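Alpha,alpha-trehalose-phosphate synthase (UDP-forming) (Burkholderia xenovorans, PDB 5V0T) belongs to glycosyltransferase family 20 and adopts the two-domain GT-B fold, with uridine-5'-diphosphate and 6-O-phosphono-alpha-D-glucopyranose bound close together in its cleft. Local coordinates at residues T93-F98 / D279-L284; D103-D108 / L174-H179; I165-S170 / L200-D205; V275-Y280 / P313-M318. All blocks are in the same frame, centred on the assembly; numbering follows the deposited sequence.

Interaction 1 (T93-F98 / D279-L284). With UDP (uridine-5'-diphosphate), chain I.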
# COMPACT_ATOMS: atom_id res chain seq x y z
N THR A 93 8.49 13.68 5.21
CA THR A 93 7.76 14.00 6.43
C THR A 93 6.58 13.05 6.64
O THR A 93 6.55 12.33 7.65
CB THR A 93 7.26 15.45 6.40
OG1 THR A 93 8.38 16.33 6.31
CG2 THR A 93 6.46 15.76 7.67
N LEU A 94 5.62 13.03 5.71
CA LEU A 94 4.36 12.32 5.95
C LEU A 94 4.57 10.82 5.96
O LEU A 94 4.08 10.13 6.86
CB LEU A 94 3.32 12.70 4.89
CG LEU A 94 2.79 14.14 4.98
CD1 LEU A 94 1.72 14.45 3.90
CD2 LEU A 94 2.28 14.45 6.38
N TRP A 95 5.24 10.28 4.94
CA TRP A 95 5.41 8.83 4.87
C TRP A 95 6.09 8.27 6.11
O TRP A 95 5.52 7.34 6.72
CB TRP A 95 6.18 8.43 3.60
CG TRP A 95 6.38 6.92 3.52
CD1 TRP A 95 7.42 6.21 4.01
CD2 TRP A 95 5.48 5.98 2.92
NE1 TRP A 95 7.24 4.86 3.76
CE2 TRP A 95 6.06 4.70 3.08
CE3 TRP A 95 4.26 6.09 2.24
CZ2 TRP A 95 5.45 3.53 2.59
CZ3 TRP A 95 3.66 4.92 1.74
CH2 TRP A 95 4.25 3.66 1.94
N PRO A 96 7.24 8.78 6.57
CA PRO A 96 7.82 8.21 7.80
C PRO A 96 6.95 8.43 9.02
O PRO A 96 6.83 7.52 9.85
CB PRO A 96 9.18 8.92 7.91
CG PRO A 96 9.08 10.12 7.04
CD PRO A 96 8.14 9.77 5.94
N ALA A 97 6.31 9.60 9.14
CA ALA A 97 5.53 9.90 10.35
C ALA A 97 4.32 8.98 10.47
O ALA A 97 4.04 8.45 11.54
CB ALA A 97 5.09 11.36 10.35
N PHE A 98 3.60 8.80 9.36
CA PHE A 98 2.39 7.99 9.35
C PHE A 98 2.70 6.50 9.44
O PHE A 98 1.81 5.71 9.78
CB PHE A 98 1.57 8.26 8.08
CG PHE A 98 0.78 9.55 8.10
CD1 PHE A 98 1.35 10.74 8.56
CD2 PHE A 98 -0.52 9.59 7.62
CE1 PHE A 98 0.63 11.93 8.57
CE2 PHE A 98 -1.25 10.77 7.62
CZ PHE A 98 -0.67 11.94 8.09
N ASP A 279 11.20 -0.55 0.94
CA ASP A 279 10.83 0.56 1.80
C ASP A 279 11.15 0.19 3.25
O ASP A 279 10.99 -0.97 3.65
CB ASP A 279 9.33 0.84 1.61
CG ASP A 279 8.90 2.19 2.14
OD1 ASP A 279 9.12 2.47 3.34
OD2 ASP A 279 8.36 2.98 1.34
N TYR A 280 11.59 1.16 4.05
CA TYR A 280 11.82 0.86 5.46
C TYR A 280 10.53 0.48 6.20
O TYR A 280 10.59 -0.15 7.26
CB TYR A 280 12.52 2.03 6.16
CG TYR A 280 11.92 3.40 5.90
CD1 TYR A 280 10.73 3.79 6.49
CD2 TYR A 280 12.55 4.29 5.04
CE1 TYR A 280 10.19 5.06 6.26
CE2 TYR A 280 12.01 5.54 4.79
CZ TYR A 280 10.84 5.92 5.40
OH TYR A 280 10.34 7.17 5.14
N SER A 281 9.37 0.81 5.66
CA SER A 281 8.12 0.39 6.29
C SER A 281 7.89 -1.12 6.23
O SER A 281 7.05 -1.63 6.98
CB SER A 281 6.93 1.09 5.62
OG SER A 281 6.79 0.58 4.29
N LYS A 282 8.60 -1.84 5.37
CA LYS A 282 8.27 -3.24 5.08
C LYS A 282 8.95 -4.25 6.01
O LYS A 282 8.73 -5.46 5.86
CB LYS A 282 8.61 -3.54 3.62
CG LYS A 282 7.82 -2.64 2.63
CD LYS A 282 6.35 -3.03 2.56
CE LYS A 282 5.57 -2.12 1.57
NZ LYS A 282 4.08 -2.41 1.55
N GLY A 283 9.72 -3.78 6.98
CA GLY A 283 10.35 -4.66 7.95
C GLY A 283 11.24 -5.72 7.36
O GLY A 283 11.29 -6.85 7.87
N LEU A 284 11.99 -5.38 6.30
CA LEU A 284 12.75 -6.39 5.57
C LEU A 284 13.98 -6.88 6.35
O LEU A 284 14.35 -8.05 6.23
CB LEU A 284 13.16 -5.83 4.19
CG LEU A 284 11.95 -5.46 3.31
CD1 LEU A 284 12.38 -4.77 2.02
CD2 LEU A 284 11.07 -6.69 2.97
N1 UDP I . 3.86 -5.18 -7.48
C2 UDP I . 4.10 -5.32 -8.84
N3 UDP I . 5.39 -5.59 -9.18
C4 UDP I . 6.46 -5.73 -8.32
C5 UDP I . 6.14 -5.58 -6.93
C6 UDP I . 4.87 -5.33 -6.56
O2 UDP I . 3.23 -5.21 -9.69
O4 UDP I . 7.58 -5.98 -8.78
C1' UDP I . 2.48 -4.91 -7.07
C2' UDP I . 1.89 -5.99 -6.17
O2' UDP I . 1.35 -7.03 -6.97
C3' UDP I . 0.81 -5.19 -5.42
C4' UDP I . 1.47 -3.82 -5.27
O4' UDP I . 2.48 -3.73 -6.29
O3' UDP I . -0.39 -5.06 -6.17
C5' UDP I . 2.09 -3.54 -3.92
O5' UDP I . 1.03 -3.11 -3.05
PA UDP I . 1.13 -3.30 -1.48
O1A UDP I . 1.58 -4.71 -1.13
O2A UDP I . -0.18 -2.88 -0.91
O3A UDP I . 2.28 -2.34 -1.01
PB UDP I . 2.77 -0.88 -1.40
O1B UDP I . 1.48 -0.16 -1.80
O2B UDP I . 3.28 -0.31 -0.06
O3B UDP I . 3.79 -0.92 -2.47
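Trp95 and Pro96, on a helix kinked at the proline, face the loop residues Asp279 to Ser281 across a backbone gap of 8.0 Å between the CA atoms of Pro96 and Ser281. The CG of Trp95 lies trans to the backbone N (chi1 180°), which carries the ring toward the loop. There Trp95 NE1 donates to Asp279 OD1 at 3.1 Å, a somewhat bent bond that meets the oxygen on its syn side. Asp279 OD1 also accepts Ser281 N, on its anti side, at 2.9 Å, closing an Asx turn, so two N-H groups grip one buried carboxylate oxygen; OD2 is taken by Tyr321 and Arg277. The two partners come from different halves of the GT-B fold: helix 79-98 belongs to the N-terminal half, whereas 279-284 follows a strand of the parallel C-terminal sheet, and the contact spans the cleft between them. Tyr280 slides past the indole in the opposite direction, with ring planes 68° apart. Its OH lies 3.3 Å from Trp95 CD1 at the indole edge and 3.5 Å from Pro96 CB. Beyond the turn, Lys282 bends at its second torsion and extends to uridine-5'-diphosphate, where NZ donates to O2B (2.8 Å) and O3A while also pairing with Asp376.

Interaction 2 (D103-D108 / L174-H179). With FMT (formic acid), chain U.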
# COMPACT_ATOMS: atom_id res chain seq x y z
N ASP A 103 11.71 8.88 13.89
CA ASP A 103 13.17 8.97 13.82
C ASP A 103 13.66 9.30 12.41
O ASP A 103 14.75 9.87 12.26
CB ASP A 103 13.80 7.66 14.28
CG ASP A 103 13.38 6.48 13.41
OD1 ASP A 103 12.17 6.15 13.37
OD2 ASP A 103 14.27 5.87 12.77
N LEU A 104 12.92 8.90 11.38
CA LEU A 104 13.29 9.19 10.00
C LEU A 104 12.63 10.45 9.47
O LEU A 104 13.03 10.96 8.42
CB LEU A 104 12.94 8.01 9.09
CG LEU A 104 13.62 6.66 9.40
CD1 LEU A 104 13.07 5.56 8.47
CD2 LEU A 104 15.14 6.75 9.31
N LEU A 105 11.63 10.96 10.17
CA LEU A 105 10.98 12.20 9.77
C LEU A 105 11.99 13.33 9.63
O LEU A 105 12.83 13.56 10.51
CB LEU A 105 9.90 12.56 10.80
CG LEU A 105 8.87 13.65 10.50
CD1 LEU A 105 7.73 13.52 11.47
CD2 LEU A 105 9.49 15.03 10.61
N GLN A 106 11.95 14.01 8.49
CA GLN A 106 12.59 15.30 8.34
C GLN A 106 11.51 16.32 8.02
O GLN A 106 10.47 15.98 7.44
CB GLN A 106 13.64 15.27 7.24
CG GLN A 106 14.86 14.43 7.60
CD GLN A 106 15.75 14.18 6.40
OE1 GLN A 106 15.40 14.52 5.27
NE2 GLN A 106 16.92 13.60 6.65
N TYR A 107 11.73 17.55 8.45
CA TYR A 107 10.74 18.60 8.21
C TYR A 107 11.47 19.83 7.72
O TYR A 107 12.49 20.22 8.29
CB TYR A 107 9.95 18.93 9.48
CG TYR A 107 9.02 20.10 9.29
CD1 TYR A 107 7.92 20.00 8.45
CD2 TYR A 107 9.24 21.32 9.94
CE1 TYR A 107 7.06 21.05 8.26
CE2 TYR A 107 8.38 22.40 9.75
CZ TYR A 107 7.29 22.24 8.91
OH TYR A 107 6.41 23.27 8.71
N ASP A 108 10.95 20.44 6.65
CA ASP A 108 11.47 21.71 6.17
C ASP A 108 10.28 22.60 5.83
O ASP A 108 9.44 22.22 5.01
CB ASP A 108 12.40 21.51 4.96
CG ASP A 108 12.94 22.82 4.40
OD1 ASP A 108 12.15 23.73 4.12
OD2 ASP A 108 14.16 22.95 4.22
N LEU A 174 1.45 14.23 16.23
CA LEU A 174 1.94 15.49 16.79
C LEU A 174 3.39 15.79 16.41
O LEU A 174 3.82 16.94 16.50
CB LEU A 174 1.82 15.50 18.31
CG LEU A 174 0.40 15.44 18.88
CD1 LEU A 174 0.45 15.45 20.42
CD2 LEU A 174 -0.44 16.56 18.33
N ALA A 175 4.16 14.77 16.01
CA ALA A 175 5.53 14.99 15.56
C ALA A 175 5.60 15.75 14.25
O ALA A 175 6.64 16.34 13.94
CB ALA A 175 6.27 13.66 15.41
N VAL A 176 4.54 15.73 13.45
CA VAL A 176 4.49 16.50 12.20
C VAL A 176 4.16 17.93 12.59
O VAL A 176 3.03 18.19 13.03
CB VAL A 176 3.45 15.92 11.22
CG1 VAL A 176 3.38 16.74 9.94
CG2 VAL A 176 3.75 14.45 10.91
N PRO A 177 5.08 18.89 12.46
CA PRO A 177 4.84 20.22 13.04
C PRO A 177 3.55 20.85 12.51
O PRO A 177 2.77 21.37 13.32
CB PRO A 177 6.09 21.01 12.63
CG PRO A 177 7.17 19.94 12.66
CD PRO A 177 6.47 18.76 11.99
N PRO A 178 3.23 20.77 11.18
CA PRO A 178 1.94 21.33 10.74
C PRO A 178 0.75 20.37 10.85
O PRO A 178 -0.16 20.43 10.01
CB PRO A 178 2.21 21.70 9.27
CG PRO A 178 3.21 20.71 8.83
CD PRO A 178 4.08 20.42 10.02
N HIS A 179 0.73 19.52 11.88
CA HIS A 179 -0.36 18.55 12.02
C HIS A 179 -1.74 19.23 12.02
O HIS A 179 -2.69 18.71 11.43
CB HIS A 179 -0.17 17.72 13.31
CG HIS A 179 -0.01 18.55 14.56
ND1 HIS A 179 -1.08 19.04 15.27
CD2 HIS A 179 1.10 18.97 15.21
CE1 HIS A 179 -0.64 19.73 16.31
NE2 HIS A 179 0.69 19.71 16.29
C FMT U . 13.76 17.86 10.96
O1 FMT U . 14.32 17.90 9.86
O2 FMT U . 14.33 17.59 12.03
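Tyr107, Leu105 and Pro177 supply most of the surface buried where two loops of the N-terminal GT-B domain meet. One loop runs from helix 79-98 to helix 109-126; the other makes a type I beta turn from Val176 to His179, closed by His179 N to Val176 O, and leads into helix 179-186. Tyr107 and Pro177 slide past each other in opposite directions. Pro177 CG sits over one face of the Tyr107 ring, 3.9 Å from its centroid and 19° off the normal, a CH-pi contact displaced toward the CG and CD2 side of the ring. Pro178 meets the CE1 flank of the Tyr107 ring obliquely, its CD 3.5 Å from Tyr107 CE1. The trans placement of Tyr107 CG relative to the backbone N (chi1 175°) sends the ring across to this pair of prolines, and Phe112 of helix 109-126 and Phe89 of helix 79-98 also pack on Tyr107. Leu105 works through a single methyl: CD1 lies 4.2 Å from Ala175 CB and 4.1 Å from Val176 CG2, the leucine and valine side chains crossing at about a right angle. Ala97 of helix 79-98 lies against both Leu105 and Val176. The backbone N of Tyr107 donates a nearly straight bond, 3.0 Å long and at 171°, to O1 of a formic acid molecule.

Interaction 3 (I165-S170 / L200-D205); sequences IPFPAS and LRAFCD
A chi1 of -164° in Phe167 and one of 172° in Phe203 swing both rings away from their own backbone N, and the two benzyl groups meet between a loop and helix 197-209. The rings form an edge-to-face pair, centroids 5.7 Å apart and planes at 88°, in which the edge of Phe203 is directed at the face of Phe167. Over the centre of that Phe167 face sits Phe203 CB, 4.1 Å from the centroid, so Phe203 covers its partner with its methylene as well as its ring. Ala202, one residue earlier on the helix, brings CB to the edge of the Phe167 ring and against the loop backbone, 3.3 Å from Pro168 O and 3.4 Å from Phe167 O. The small side chain lets the backbones come close, with the CA atoms of Ala169 and Ala202 4.8 Å apart. About a turn on from Ala202, Asp205 OD2 accepts from Ser170 OG at 2.8 Å, from above the carboxylate plane. The same oxygen accepts from a water that in turn takes the hydrogen of Ser170 N, so a direct and a bridged link tie the start of helix 170-173 to helix 197-209. Phe194 packs on both rings. In this protein's Rossmann-like N-terminal domain, the loop after strand 159-162 thus packs on the helix after the adjacent parallel strand 191-194.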
# COMPACT_ATOMS: atom_id res chain seq x y z
N ILE A 165 -2.45 4.82 3.34
CA ILE A 165 -1.45 4.50 4.36
C ILE A 165 -2.12 4.57 5.73
O ILE A 165 -3.27 5.03 5.82
CB ILE A 165 -0.24 5.45 4.24
CG1 ILE A 165 -0.65 6.89 4.60
CG2 ILE A 165 0.36 5.36 2.82
CD1 ILE A 165 0.55 7.85 4.65
N PRO A 166 -1.49 4.11 6.81
CA PRO A 166 -2.15 4.17 8.12
C PRO A 166 -2.41 5.62 8.51
O PRO A 166 -1.69 6.53 8.11
CB PRO A 166 -1.14 3.50 9.07
CG PRO A 166 -0.21 2.75 8.18
CD PRO A 166 -0.15 3.51 6.91
N PHE A 167 -3.45 5.84 9.32
CA PHE A 167 -3.53 7.11 10.03
C PHE A 167 -2.92 6.92 11.41
O PHE A 167 -3.44 6.12 12.20
CB PHE A 167 -4.96 7.63 10.15
CG PHE A 167 -5.02 9.09 10.53
CD1 PHE A 167 -4.88 9.49 11.86
CD2 PHE A 167 -5.12 10.07 9.55
CE1 PHE A 167 -4.92 10.84 12.19
CE2 PHE A 167 -5.15 11.42 9.88
CZ PHE A 167 -5.05 11.80 11.20
N PRO A 168 -1.84 7.62 11.75
CA PRO A 168 -1.13 7.31 12.99
C PRO A 168 -1.88 7.79 14.22
O PRO A 168 -2.68 8.73 14.17
CB PRO A 168 0.20 8.06 12.84
CG PRO A 168 -0.20 9.27 12.02
CD PRO A 168 -1.17 8.69 11.00
N ALA A 169 -1.61 7.12 15.34
CA ALA A 169 -2.07 7.57 16.65
C ALA A 169 -1.85 9.08 16.79
O ALA A 169 -0.85 9.62 16.30
CB ALA A 169 -1.32 6.81 17.74
N SER A 170 -2.80 9.76 17.43
CA SER A 170 -2.69 11.22 17.53
C SER A 170 -1.35 11.65 18.13
O SER A 170 -0.76 12.65 17.69
CB SER A 170 -3.85 11.79 18.34
OG SER A 170 -3.82 11.34 19.68
N LEU A 200 -9.36 4.97 11.59
CA LEU A 200 -10.46 5.89 11.88
C LEU A 200 -10.45 6.32 13.34
O LEU A 200 -10.69 7.50 13.65
CB LEU A 200 -11.78 5.23 11.51
CG LEU A 200 -13.05 6.01 11.87
CD1 LEU A 200 -13.17 7.29 11.00
CD2 LEU A 200 -14.28 5.11 11.71
N ARG A 201 -10.19 5.38 14.25
CA ARG A 201 -10.12 5.72 15.67
C ARG A 201 -9.02 6.74 15.94
O ARG A 201 -9.21 7.67 16.74
CB ARG A 201 -9.91 4.44 16.49
CG ARG A 201 -10.04 4.62 18.00
CD ARG A 201 -10.13 3.27 18.72
NE ARG A 201 -8.90 2.49 18.62
CZ ARG A 201 -8.81 1.29 18.04
NH1 ARG A 201 -9.89 0.73 17.51
NH2 ARG A 201 -7.65 0.65 17.99
N ALA A 202 -7.86 6.58 15.29
CA ALA A 202 -6.76 7.52 15.49
C ALA A 202 -7.13 8.91 15.00
O ALA A 202 -6.83 9.91 15.67
CB ALA A 202 -5.49 7.03 14.79
N PHE A 203 -7.78 8.99 13.84
CA PHE A 203 -8.28 10.28 13.36
C PHE A 203 -9.23 10.91 14.37
O PHE A 203 -9.08 12.09 14.72
CB PHE A 203 -8.97 10.11 12.00
CG PHE A 203 -9.67 11.36 11.51
CD1 PHE A 203 -8.94 12.40 10.96
CD2 PHE A 203 -11.05 11.48 11.62
CE1 PHE A 203 -9.59 13.56 10.51
CE2 PHE A 203 -11.71 12.64 11.18
CZ PHE A 203 -10.98 13.68 10.64
N CYS A 204 -10.21 10.14 14.86
CA CYS A 204 -11.17 10.70 15.81
C CYS A 204 -10.51 11.09 17.12
O CYS A 204 -10.90 12.09 17.74
CB CYS A 204 -12.30 9.71 16.07
SG CYS A 204 -13.31 9.37 14.61
N ASP A 205 -9.50 10.33 17.54
CA ASP A 205 -8.76 10.68 18.75
C ASP A 205 -8.09 12.05 18.61
O ASP A 205 -8.11 12.86 19.55
CB ASP A 205 -7.71 9.60 19.03
CG ASP A 205 -7.11 9.70 20.42
OD1 ASP A 205 -7.88 9.80 21.40
OD2 ASP A 205 -5.87 9.66 20.54
O HOH W 1 -4.53 7.97 18.86

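Interaction 4 (V275-Y280 / P313-M318). With G6P (6-O-phosphono-alpha-D-glucopyranose), chain J; UDP (uridine-5'-diphosphate), chain I.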
# COMPACT_ATOMS: atom_id res chain seq x y z
N VAL A 275 7.38 -10.17 -1.63
CA VAL A 275 7.38 -9.14 -2.67
C VAL A 275 7.08 -7.82 -1.99
O VAL A 275 5.98 -7.65 -1.45
CB VAL A 275 6.34 -9.39 -3.77
CG1 VAL A 275 6.40 -8.26 -4.78
CG2 VAL A 275 6.53 -10.74 -4.46
N ASP A 276 8.04 -6.88 -2.01
CA ASP A 276 7.92 -5.61 -1.30
C ASP A 276 8.74 -4.56 -2.02
O ASP A 276 9.92 -4.79 -2.27
CB ASP A 276 8.48 -5.70 0.14
CG ASP A 276 7.89 -6.82 0.96
OD1 ASP A 276 8.23 -7.99 0.70
OD2 ASP A 276 7.13 -6.51 1.91
N ARG A 277 8.16 -3.38 -2.28
CA ARG A 277 9.03 -2.22 -2.51
C ARG A 277 10.07 -2.19 -1.39
O ARG A 277 9.77 -2.52 -0.24
CB ARG A 277 8.23 -0.92 -2.53
CG ARG A 277 7.32 -0.71 -3.76
CD ARG A 277 6.61 0.68 -3.68
NE ARG A 277 5.88 0.79 -2.42
CZ ARG A 277 6.31 1.47 -1.36
NH1 ARG A 277 7.44 2.17 -1.40
NH2 ARG A 277 5.59 1.46 -0.25
N LEU A 278 11.32 -1.86 -1.73
CA LEU A 278 12.37 -1.85 -0.70
C LEU A 278 12.24 -0.56 0.11
O LEU A 278 13.03 0.39 0.01
CB LEU A 278 13.76 -2.04 -1.30
CG LEU A 278 14.76 -2.78 -0.39
CD1 LEU A 278 16.09 -3.08 -1.10
CD2 LEU A 278 15.06 -1.97 0.90
N ASP A 279 11.20 -0.55 0.94
CA ASP A 279 10.83 0.56 1.80
C ASP A 279 11.15 0.19 3.25
O ASP A 279 10.99 -0.97 3.65
CB ASP A 279 9.33 0.84 1.61
CG ASP A 279 8.90 2.19 2.14
OD1 ASP A 279 9.12 2.47 3.34
OD2 ASP A 279 8.36 2.98 1.34
N TYR A 280 11.59 1.16 4.05
CA TYR A 280 11.82 0.86 5.46
C TYR A 280 10.53 0.48 6.20
O TYR A 280 10.59 -0.15 7.26
CB TYR A 280 12.52 2.03 6.16
CG TYR A 280 11.92 3.40 5.90
CD1 TYR A 280 10.73 3.79 6.49
CD2 TYR A 280 12.55 4.29 5.04
CE1 TYR A 280 10.19 5.06 6.26
CE2 TYR A 280 12.01 5.54 4.79
CZ TYR A 280 10.84 5.92 5.40
OH TYR A 280 10.34 7.17 5.14
N PRO A 313 13.26 -1.41 -6.58
CA PRO A 313 13.60 -0.04 -6.19
C PRO A 313 12.35 0.78 -5.97
O PRO A 313 11.34 0.62 -6.67
CB PRO A 313 14.40 0.48 -7.39
CG PRO A 313 14.82 -0.76 -8.15
CD PRO A 313 13.75 -1.75 -7.93
N THR A 314 12.43 1.69 -5.00
CA THR A 314 11.38 2.67 -4.78
C THR A 314 12.05 3.94 -4.28
O THR A 314 12.96 3.88 -3.45
CB THR A 314 10.35 2.13 -3.78
OG1 THR A 314 9.32 3.10 -3.58
CG2 THR A 314 11.00 1.80 -2.43
N ARG A 315 11.63 5.09 -4.81
CA ARG A 315 12.05 6.39 -4.27
C ARG A 315 13.58 6.46 -4.09
O ARG A 315 14.10 6.91 -3.07
CB ARG A 315 11.31 6.67 -2.95
CG ARG A 315 9.78 6.72 -3.14
CD ARG A 315 8.96 6.64 -1.83
NE ARG A 315 7.57 6.29 -2.11
CZ ARG A 315 6.67 5.98 -1.18
NH1 ARG A 315 6.99 6.00 0.12
NH2 ARG A 315 5.43 5.66 -1.54
N ALA A 316 14.30 6.00 -5.11
CA ALA A 316 15.72 5.71 -4.95
C ALA A 316 16.58 6.96 -4.84
O ALA A 316 17.76 6.84 -4.46
CB ALA A 316 16.23 4.83 -6.10
N ASP A 317 16.05 8.14 -5.16
CA ASP A 317 16.83 9.37 -5.04
C ASP A 317 16.76 9.97 -3.64
O ASP A 317 17.16 11.12 -3.44
CB ASP A 317 16.39 10.39 -6.11
CG ASP A 317 14.89 10.68 -6.08
OD1 ASP A 317 14.20 10.21 -5.16
OD2 ASP A 317 14.40 11.37 -6.99
N MET A 318 16.29 9.20 -2.67
CA MET A 318 16.19 9.64 -1.28
C MET A 318 17.18 8.87 -0.43
O MET A 318 17.25 7.64 -0.52
CB MET A 318 14.77 9.44 -0.76
CG MET A 318 13.80 10.44 -1.37
SD MET A 318 12.19 10.18 -0.68
CE MET A 318 12.37 11.04 0.90
C1 G6P J . 2.12 3.29 -1.59
C2 G6P J . 1.41 4.63 -1.50
C3 G6P J . 1.01 5.11 -2.90
C4 G6P J . 2.25 5.14 -3.79
C5 G6P J . 2.91 3.76 -3.80
C6 G6P J . 4.13 3.75 -4.72
O1 G6P J . 1.19 2.36 -2.14
O2 G6P J . 0.26 4.51 -0.64
O3 G6P J . 0.47 6.44 -2.77
O4 G6P J . 1.87 5.47 -5.15
O5 G6P J . 3.26 3.39 -2.45
O6 G6P J . 5.04 4.79 -4.34
P G6P J . 5.46 5.91 -5.42
O1P G6P J . 6.37 5.23 -6.41
O2P G6P J . 6.11 6.99 -4.60
O3P G6P J . 4.16 6.35 -6.06
N1 UDP I . 3.86 -5.18 -7.48
C2 UDP I . 4.10 -5.32 -8.84
N3 UDP I . 5.39 -5.59 -9.18
C4 UDP I . 6.46 -5.73 -8.32
C5 UDP I . 6.14 -5.58 -6.93
C6 UDP I . 4.87 -5.33 -6.56
O2 UDP I . 3.23 -5.21 -9.69
O4 UDP I . 7.58 -5.98 -8.78
C1' UDP I . 2.48 -4.91 -7.07
C2' UDP I . 1.89 -5.99 -6.17
O2' UDP I . 1.35 -7.03 -6.97
C3' UDP I . 0.81 -5.19 -5.42
C4' UDP I . 1.47 -3.82 -5.27
O4' UDP I . 2.48 -3.73 -6.29
O3' UDP I . -0.39 -5.06 -6.17
C5' UDP I . 2.09 -3.54 -3.92
O5' UDP I . 1.03 -3.11 -3.05
PA UDP I . 1.13 -3.30 -1.48
O1A UDP I . 1.58 -4.71 -1.13
O2A UDP I . -0.18 -2.88 -0.91
O3A UDP I . 2.28 -2.34 -1.01
PB UDP I . 2.77 -0.88 -1.40
O1B UDP I . 1.48 -0.16 -1.80
O2B UDP I . 3.28 -0.31 -0.06
O3B UDP I . 3.79 -0.92 -2.47
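Arg277 and Arg315 stack their guanidinium groups, centres 4.5 Å apart and planes at 27°, in the GT-B cleft, and the hydrogen bonds of each go to a different ligand. Arg277 points the edge of its guanidinium at uridine-5'-diphosphate: NE donates to O3B (2.7 Å) and NH2 to O2B (2.9 Å), while O5 of 6-O-phosphono-alpha-D-glucopyranose lies over one face. Arg315 directs NE to the phosphate oxygen O2P of that sugar at 3.0 Å and NH2 to its ester oxygen O6, also at 3.0 Å. The two phosphate groups probably offset the positive charge of the stacked pair. Behind this first shell, NH1 of Arg277 donates to two acceptors lying close to the guanidinium plane, Asp279 OD2 in a salt bridge and Thr314 OG1, fixing the rotation of the head group. Asp279 OD2 also lies near Arg315 NH1, well out of its guanidinium plane, a weak pairing of charges alone. Tyr321 OH also bonds Arg315 NH1, and Trp95 makes a cation-pi contact with Arg315. Both segments lie at the C-terminal ends of neighbouring strands 270-275 and 305-310. With chi1 at -179°, Thr314 OG1 turns to Arg277, while Thr314 CG2 rests 3.5 Å from Leu278 O.

Overall arrangement
Along the chain, interactions 2 and 3 are nested within the loop closed by interaction 1, and interaction 4 begins on the stretch where interaction 1 ends, sharing Asp279 and Tyr280. Interactions 2 and 3 belong to the N-terminal half of the GT-B fold and interaction 4 to the C-terminal half, while interaction 1 joins the two. Between centres, interaction 1 lies about 10 Å from interaction 4, about 13 Å from interaction 2 and about 16 Å from interaction 3; interactions 3 and 4 are about 25 Å apart. Helix 79-98 links the first three. Uridine-5'-diphosphate touches interactions 1 and 4, and the sugar phosphate touches 1, 3 and 4, so the ligands join both halves at the cleft.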